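Local atomic coordinates of putative beta-glucosidase (Bifidobacterium adolescentis, PDB entry 5WAB), a protein that hydrolyses beta-glucosidic linkages as a family 3 glycoside hydrolase and may also release terminal arabinopyranose from ginsenosides. Residues Q310-S315 and G477-D482; T360-T365 and V483-V488. All blocks are in the same frame, centred on the assembly; numbering follows the deposited sequence.

Contact 1 (Q310-S315 and G477-D482); sequences QAAIES and GPALAD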
# COMPACT_ATOMS: atom_id res chain seq x y z
N GLN A 310 -6.12 -14.18 10.29
CA GLN A 310 -4.67 -14.20 10.17
C GLN A 310 -4.15 -12.90 9.57
O GLN A 310 -3.12 -12.37 10.01
CB GLN A 310 -4.21 -15.40 9.34
CG GLN A 310 -2.69 -15.50 9.22
CD GLN A 310 -1.98 -15.67 10.58
OE1 GLN A 310 -2.55 -16.22 11.53
NE2 GLN A 310 -0.75 -15.17 10.67
N ALA A 311 -4.84 -12.36 8.56
CA ALA A 311 -4.45 -11.08 8.00
C ALA A 311 -4.53 -9.97 9.04
O ALA A 311 -3.72 -9.03 9.02
CB ALA A 311 -5.32 -10.74 6.79
N ALA A 312 -5.51 -10.04 9.95
CA ALA A 312 -5.62 -9.02 10.99
C ALA A 312 -4.49 -9.13 12.00
O ALA A 312 -3.97 -8.11 12.47
CB ALA A 312 -6.98 -9.13 11.69
N ILE A 313 -4.10 -10.36 12.35
CA ILE A 313 -3.00 -10.56 13.30
C ILE A 313 -1.73 -9.89 12.80
O ILE A 313 -1.03 -9.19 13.55
CB ILE A 313 -2.78 -12.06 13.56
CG1 ILE A 313 -3.96 -12.64 14.34
CG2 ILE A 313 -1.47 -12.29 14.27
CD1 ILE A 313 -3.79 -14.10 14.69
N GLU A 314 -1.41 -10.08 11.52
CA GLU A 314 -0.18 -9.55 10.96
C GLU A 314 -0.29 -8.10 10.50
O GLU A 314 0.62 -7.59 9.83
CB GLU A 314 0.29 -10.45 9.82
CG GLU A 314 0.52 -11.86 10.29
CD GLU A 314 1.35 -12.68 9.34
OE1 GLU A 314 2.21 -12.10 8.63
OE2 GLU A 314 1.15 -13.90 9.30
N SER A 315 -1.37 -7.40 10.85
CA SER A 315 -1.51 -5.99 10.54
C SER A 315 -1.13 -5.09 11.70
O SER A 315 -1.20 -3.86 11.57
CB SER A 315 -2.94 -5.69 10.11
OG SER A 315 -3.23 -6.34 8.88
N GLY A 477 -11.23 -8.13 16.39
CA GLY A 477 -11.50 -8.56 17.75
C GLY A 477 -10.70 -9.77 18.18
O GLY A 477 -9.87 -9.69 19.09
N PRO A 478 -10.94 -10.91 17.54
CA PRO A 478 -10.16 -12.11 17.88
C PRO A 478 -8.67 -11.93 17.71
O PRO A 478 -7.88 -12.46 18.51
CB PRO A 478 -10.72 -13.17 16.93
CG PRO A 478 -12.10 -12.70 16.60
CD PRO A 478 -12.01 -11.21 16.56
N ALA A 479 -8.24 -11.18 16.68
CA ALA A 479 -6.82 -11.00 16.44
C ALA A 479 -6.16 -10.23 17.58
O ALA A 479 -5.04 -10.55 17.99
CB ALA A 479 -6.61 -10.28 15.11
N LEU A 480 -6.84 -9.20 18.09
CA LEU A 480 -6.31 -8.44 19.21
C LEU A 480 -6.16 -9.31 20.45
O LEU A 480 -5.16 -9.21 21.18
CB LEU A 480 -7.21 -7.24 19.49
CG LEU A 480 -7.15 -6.09 18.48
CD1 LEU A 480 -8.29 -5.10 18.73
CD2 LEU A 480 -5.80 -5.39 18.51
N ALA A 481 -7.14 -10.17 20.71
CA ALA A 481 -7.06 -11.05 21.87
C ALA A 481 -5.87 -12.00 21.77
O ALA A 481 -5.16 -12.23 22.75
CB ALA A 481 -8.36 -11.84 22.02
N ASP A 482 -5.63 -12.54 20.57
CA ASP A 482 -4.53 -13.48 20.38
C ASP A 482 -3.17 -12.82 20.58
O ASP A 482 -2.25 -13.44 21.13
CB ASP A 482 -4.62 -14.10 18.98
CG ASP A 482 -5.79 -15.05 18.84
OD1 ASP A 482 -6.49 -15.29 19.85
OD2 ASP A 482 -6.03 -15.53 17.71
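The C-terminal end of helix 301-313 packs here against helix 476-484, which lies in the GH3 C-terminal domain, and small residues let the two come close. The methyl of Ala-479 carries the contact: its CB lies 3.6 Å from CB of Ala-312 and 3.6 Å from CG1 of Ile-313, so it fits against two successive residues of the other helix. Both alanines direct their CB toward the opposing helix, and with nothing larger in between, the CA atoms of Ile-313 and Ala-479 come within 5.0 Å of each other. The CB of Ile-313 itself does not aim at this helix. Its CG1 branch, set beside the backbone N and anti to the carbonyl carbon (chi1 -69°), swings over Ala-479, and CD1 carries on until it stands 4.0 Å from OD2 of Asp-482. That last touch is only van der Waals; the carboxylate has its polar partner in Arg-369, a salt bridge made through OD1. At the end of helix 301-313, Gln-310 NE2 donates to Glu-314 OE2 at 2.7 Å in a bent bond (144°), while Glu-314 OE1 forms a salt bridge with Lys-607 NZ. Helix 301-313 lies between helix 83-99, met by Gln-310 and Ala-311, and helix 476-484, whose Leu-480 and Ala-481 touch helix 362-368; strand 317-321, at the edge of the mixed sheet, follows just after Ser-315.

Contact 2 (T360-T365 and V483-V488); sequences TSFLDT and VIFGKV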
# COMPACT_ATOMS: atom_id res chain seq x y z
N THR A 360 -16.92 -9.26 15.48
CA THR A 360 -17.00 -9.34 16.94
C THR A 360 -16.00 -8.37 17.53
O THR A 360 -14.79 -8.46 17.26
CB THR A 360 -16.74 -10.77 17.44
OG1 THR A 360 -17.72 -11.66 16.90
CG2 THR A 360 -16.78 -10.82 18.96
N SER A 361 -16.48 -7.45 18.36
CA SER A 361 -15.62 -6.44 18.95
C SER A 361 -14.64 -7.07 19.93
O SER A 361 -14.71 -8.26 20.26
CB SER A 361 -16.46 -5.38 19.65
OG SER A 361 -17.10 -5.92 20.79
N PHE A 362 -13.71 -6.25 20.41
CA PHE A 362 -12.74 -6.73 21.38
C PHE A 362 -13.43 -7.10 22.69
O PHE A 362 -13.06 -8.09 23.33
CB PHE A 362 -11.66 -5.67 21.62
CG PHE A 362 -10.54 -6.13 22.50
CD1 PHE A 362 -9.60 -7.03 22.03
CD2 PHE A 362 -10.42 -5.67 23.80
CE1 PHE A 362 -8.56 -7.46 22.83
CE2 PHE A 362 -9.39 -6.09 24.62
CZ PHE A 362 -8.45 -6.99 24.13
N LEU A 363 -14.44 -6.31 23.09
CA LEU A 363 -15.18 -6.61 24.31
C LEU A 363 -15.91 -7.94 24.20
O LEU A 363 -15.79 -8.81 25.08
CB LEU A 363 -16.16 -5.48 24.62
CG LEU A 363 -15.59 -4.19 25.22
CD1 LEU A 363 -16.72 -3.26 25.61
CD2 LEU A 363 -14.69 -4.49 26.42
N ASP A 364 -16.69 -8.12 23.14
CA ASP A 364 -17.39 -9.39 22.94
C ASP A 364 -16.41 -10.54 22.77
O ASP A 364 -16.76 -11.69 23.08
CB ASP A 364 -18.34 -9.30 21.75
CG ASP A 364 -19.49 -8.35 22.00
OD1 ASP A 364 -19.77 -8.07 23.19
OD2 ASP A 364 -20.11 -7.89 21.02
N THR A 365 -15.20 -10.27 22.30
CA THR A 365 -14.22 -11.35 22.17
C THR A 365 -13.75 -11.81 23.54
O THR A 365 -13.70 -13.01 23.83
CB THR A 365 -13.03 -10.90 21.32
OG1 THR A 365 -13.47 -10.58 19.99
CG2 THR A 365 -11.99 -12.01 21.23
N VAL A 483 -3.02 -11.57 20.15
CA VAL A 483 -1.74 -10.90 20.28
C VAL A 483 -1.54 -10.39 21.71
O VAL A 483 -0.50 -10.62 22.33
CB VAL A 483 -1.62 -9.76 19.26
CG1 VAL A 483 -0.39 -8.91 19.54
CG2 VAL A 483 -1.57 -10.32 17.84
N ILE A 484 -2.55 -9.69 22.24
CA ILE A 484 -2.43 -9.06 23.55
C ILE A 484 -2.25 -10.12 24.64
O ILE A 484 -1.51 -9.91 25.61
CB ILE A 484 -3.66 -8.17 23.81
CG1 ILE A 484 -3.64 -6.97 22.87
CG2 ILE A 484 -3.73 -7.74 25.27
CD1 ILE A 484 -4.90 -6.13 22.92
N PHE A 485 -2.89 -11.27 24.48
CA PHE A 485 -2.81 -12.33 25.48
C PHE A 485 -1.84 -13.43 25.09
O PHE A 485 -1.82 -14.49 25.73
CB PHE A 485 -4.20 -12.90 25.75
CG PHE A 485 -5.11 -11.93 26.43
CD1 PHE A 485 -5.08 -11.77 27.80
CD2 PHE A 485 -5.97 -11.13 25.69
CE1 PHE A 485 -5.90 -10.86 28.43
CE2 PHE A 485 -6.79 -10.22 26.31
CZ PHE A 485 -6.76 -10.09 27.69
N GLY A 486 -1.03 -13.21 24.06
CA GLY A 486 0.11 -14.05 23.81
C GLY A 486 -0.17 -15.35 23.10
O GLY A 486 0.72 -16.21 23.04
N LYS A 487 -1.38 -15.54 22.57
CA LYS A 487 -1.61 -16.70 21.72
C LYS A 487 -0.72 -16.66 20.49
O LYS A 487 -0.30 -17.71 19.99
CB LYS A 487 -3.08 -16.78 21.31
CG LYS A 487 -4.05 -16.99 22.48
CD LYS A 487 -3.65 -18.20 23.32
CE LYS A 487 -4.66 -18.49 24.43
NZ LYS A 487 -4.87 -17.32 25.33
N VAL A 488 -0.39 -15.46 20.00
CA VAL A 488 0.52 -15.27 18.88
C VAL A 488 1.36 -14.03 19.19
O VAL A 488 0.91 -13.11 19.88
CB VAL A 488 -0.24 -15.08 17.56
CG1 VAL A 488 -1.34 -14.04 17.72
CG2 VAL A 488 0.70 -14.73 16.41
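Phe-362, in the first turn of helix 362-368, reaches across to Ile-484 and Phe-485 where helix 476-484 runs out. The backbones stay well apart, 10.8 Å between the CA atoms of Phe-362 and Ile-484. With CG anti to the backbone N (chi1 -174°), the ring of Phe-362 reaches out with CZ foremost: CZ lies 3.8 Å from Ile-484 CD1, with CE1 close behind. Phe-485 joins more loosely, its CE2 4.2 Å from the same CZ, which sits at the edge of the Phe-485 ring near its plane. One face of that ring is covered by Ile-484 CG2, 4.0 Å above the plane. The tight part is therefore buried and aromatic-aliphatic, whereas the exposed Asp-364 and Lys-487 belong to the solvent side. Behind Phe-362 the helix start is capped: Ser-361 OG accepts from Asp-364 N at 3.2 Å, and Ser-361 O receives both N and OG1 of Thr-365 from opposite faces of its plane. All the contact across the segments is apolar, so it rests on dispersion and the exclusion of water, while polar groups bond within their own segments or to neighbours such as Tyr-548, whose OH meets Val-483 O.

Contacts 1 and 2, their centres 7 Å apart, share helix 476-484, which meets helix 301-313 in contact 1 and helix 362-368 in contact 2. Along the chain the segments alternate: 310-315, 360-365, 477-482, then 483-488. The turn after the helix folds back so that Val-488 N probably bonds to Asp-482 O, 3.0 Å away. Leu-480, pointing away from segment 310-315, packs its CB 3.5 Å from CD1 of Phe-362. All six strands of the C-terminal domain's mixed sheet lie in sequence between helices 301-313 and 476-484, with helix 362-368 between strands 334-337 and 373-376. Helix 476-484 thus packs against two helices that precede it by more than 100 residues.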